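Local atomic coordinates of putative transcriptional regulator (Clostridium difficile, PDB entry 3QI7), a protein that is of unknown function but has a periplasmic-binding-protein-like fold, and is a putative lipoprotein that may bind a small ligand such as a sugar. Residues A[148-153]-A[366-371]. Sequence-based numbering, arbitrary orientation.
Sequences AERSKE and LSQLIY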
loop_
_atom_site.group_PDB
_atom_site.type_symbol
_atom_site.label_atom_id
_atom_site.label_comp_id
_atom_site.label_asym_id
_atom_site.label_seq_id
_atom_site.Cartn_x
_atom_site.Cartn_y
_atom_site.Cartn_z
ATOM N N ALA A 148 3.039 11.257 -12.012
ATOM C CA ALA A 148 3.423 12.281 -13.012
ATOM C C ALA A 148 2.426 13.445 -12.997
ATOM O O ALA A 148 2.817 14.629 -12.961
ATOM C CB ALA A 148 3.495 11.634 -14.419
ATOM N N GLU A 149 1.137 13.130 -13.002
ATOM C CA GLU A 149 0.093 14.177 -12.997
ATOM C C GLU A 149 0.141 15.013 -11.717
ATOM O O GLU A 149 0.148 16.252 -11.781
ATOM C CB GLU A 149 -1.289 13.568 -13.199
ATOM C CG GLU A 149 -1.444 12.920 -14.569
ATOM C CD GLU A 149 -2.784 12.231 -14.727
ATOM O OE1 GLU A 149 -3.567 12.282 -13.776
ATOM O OE2 GLU A 149 -3.043 11.635 -15.805
ATOM N N ARG A 150 0.251 14.347 -10.569
ATOM C CA ARG A 150 0.240 15.055 -9.282
ATOM C C ARG A 150 1.471 15.929 -9.124
ATOM O O ARG A 150 1.382 17.028 -8.544
ATOM C CB ARG A 150 0.055 14.079 -8.091
ATOM C CG ARG A 150 -1.383 13.561 -7.982
ATOM C CD ARG A 150 -1.642 12.510 -6.852
ATOM N NE ARG A 150 -3.005 11.984 -6.990
ATOM C CZ ARG A 150 -3.563 11.042 -6.243
ATOM N NH1 ARG A 150 -2.927 10.503 -5.201
ATOM N NH2 ARG A 150 -4.788 10.646 -6.536
ATOM N N SER A 151 2.615 15.463 -9.645
ATOM C CA SER A 151 3.816 16.286 -9.784
ATOM C C SER A 151 3.576 17.585 -10.605
ATOM O O SER A 151 3.938 18.705 -10.163
ATOM C CB SER A 151 4.957 15.453 -10.444
ATOM O OG SER A 151 5.349 14.384 -9.595
ATOM N N LYS A 152 2.960 17.422 -11.786
ATOM C CA LYS A 152 2.597 18.546 -12.668
ATOM C C LYS A 152 1.705 19.545 -11.901
ATOM O O LYS A 152 1.965 20.745 -11.922
ATOM C CB LYS A 152 1.869 18.049 -13.951
ATOM C CG LYS A 152 1.593 19.141 -15.021
ATOM C CD LYS A 152 2.792 19.408 -15.907
ATOM C CE LYS A 152 2.588 20.569 -16.845
ATOM N NZ LYS A 152 3.562 20.461 -17.961
ATOM N N GLU A 153 0.719 19.034 -11.185
ATOM C CA GLU A 153 -0.284 19.868 -10.485
ATOM C C GLU A 153 0.352 20.685 -9.373
ATOM O O GLU A 153 -0.099 21.790 -9.056
ATOM C CB GLU A 153 -1.418 19.033 -9.949
ATOM C CG GLU A 153 -2.188 18.372 -11.092
ATOM C CD GLU A 153 -3.096 17.223 -10.671
ATOM O OE1 GLU A 153 -3.413 17.106 -9.487
ATOM O OE2 GLU A 153 -3.511 16.414 -11.538
ATOM N N LEU A 366 -5.322 6.007 -3.976
ATOM C CA LEU A 366 -6.037 6.887 -3.026
ATOM C C LEU A 366 -5.916 8.346 -3.444
ATOM O O LEU A 366 -4.991 8.704 -4.167
ATOM C CB LEU A 366 -5.459 6.720 -1.612
ATOM C CG LEU A 366 -5.626 5.311 -1.071
ATOM C CD1 LEU A 366 -4.959 5.194 0.325
ATOM C CD2 LEU A 366 -7.120 4.951 -1.008
ATOM N N SER A 367 -6.847 9.171 -2.977
ATOM C CA SER A 367 -6.791 10.603 -3.185
ATOM C C SER A 367 -5.539 11.172 -2.587
ATOM O O SER A 367 -4.991 10.659 -1.627
ATOM C CB SER A 367 -7.991 11.331 -2.588
ATOM O OG SER A 367 -9.113 11.184 -3.429
ATOM N N GLN A 368 -5.087 12.244 -3.206
ATOM C CA GLN A 368 -3.872 12.911 -2.829
ATOM C C GLN A 368 -4.029 13.602 -1.484
ATOM O O GLN A 368 -5.032 14.235 -1.207
ATOM C CB GLN A 368 -3.528 13.970 -3.880
ATOM C CG GLN A 368 -2.234 14.680 -3.595
ATOM C CD GLN A 368 -1.935 15.779 -4.595
ATOM O OE1 GLN A 368 -2.815 16.539 -4.962
ATOM N NE2 GLN A 368 -0.678 15.920 -4.952
ATOM N N LEU A 369 -2.983 13.545 -0.679
ATOM C CA LEU A 369 -2.882 14.418 0.486
ATOM C C LEU A 369 -1.664 15.284 0.292
ATOM O O LEU A 369 -0.598 14.768 -0.044
ATOM C CB LEU A 369 -2.774 13.568 1.765
ATOM C CG LEU A 369 -2.489 14.367 3.052
ATOM C CD1 LEU A 369 -3.718 15.218 3.439
ATOM C CD2 LEU A 369 -2.094 13.423 4.188
ATOM N N ILE A 370 -1.819 16.601 0.450
ATOM C CA ILE A 370 -0.668 17.504 0.381
ATOM C C ILE A 370 -0.469 18.049 1.787
ATOM O O ILE A 370 -1.398 18.511 2.418
ATOM C CB ILE A 370 -0.852 18.649 -0.662
ATOM C CG1 ILE A 370 -1.009 18.083 -2.091
ATOM C CG2 ILE A 370 0.333 19.593 -0.615
ATOM C CD1 ILE A 370 -1.537 19.071 -3.107
ATOM N N TYR A 371 0.729 17.890 2.303
ATOM C CA TYR A 371 1.053 18.362 3.656
ATOM C C TYR A 371 1.025 19.882 3.758
ATOM O O TYR A 371 1.453 20.590 2.842
ATOM C CB TYR A 371 2.413 17.785 4.085
ATOM C CG TYR A 371 2.338 16.300 4.308
ATOM C CD1 TYR A 371 1.514 15.778 5.302
ATOM C CD2 TYR A 371 3.042 15.412 3.511
ATOM C CE1 TYR A 371 1.432 14.413 5.543
ATOM C CE2 TYR A 371 2.916 14.033 3.699
ATOM C CZ TYR A 371 2.111 13.549 4.714
ATOM O OH TYR A 371 2.031 12.213 4.916
ATOM O OXT TYR A 371 0.576 20.415 4.795
HETATM O O HOH W 1 -2.328 18.210 -7.002
#
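Arg150 reaches from the last turns of a helix to the backbone of the C-terminal strand, where both terminal nitrogens of its guanidinium converge end-on on one atom, the carbonyl oxygen of Leu366. Arg150 NH1 lies 2.9 Å from Leu366 O, in the carbonyl plane. Arg150 NH2 lies 3.1 Å from Leu366 O, tilted from that plane. The oxygen sits almost exactly in the guanidinium plane, and the two bonds are moderately bent (N-H...O 151° and 143°). The backbone N of Gln368 lies over one face, offset toward the rim, 3.4 Å from Arg150 NH1; both are donors, and no bond forms between them.

Gln368 runs alongside Arg150 in the opposite direction, with its CB 3.7 Å from Arg150 NE and its NE2 3.7 Å from Arg150 CB. With CG anti to the backbone N (chi1 -178°) and the chain extended beyond it, the Gln368 amide comes to lie beside Arg150 CB and CG, next to the helix. There a water whose O is 2.7 Å from Gln368 OE1 and 2.9 Å from Glu153 OE1 donates to both.

Further out, Arg150 also packs on Tyr302 and Gln368 on Met154. The contact is helix-to-strand packing within the periplasmic-binding-protein-like fold: strand 361-370 runs parallel to 134-137, the strand just before helix 140-153, and antiparallel to 300-301 and 349-353.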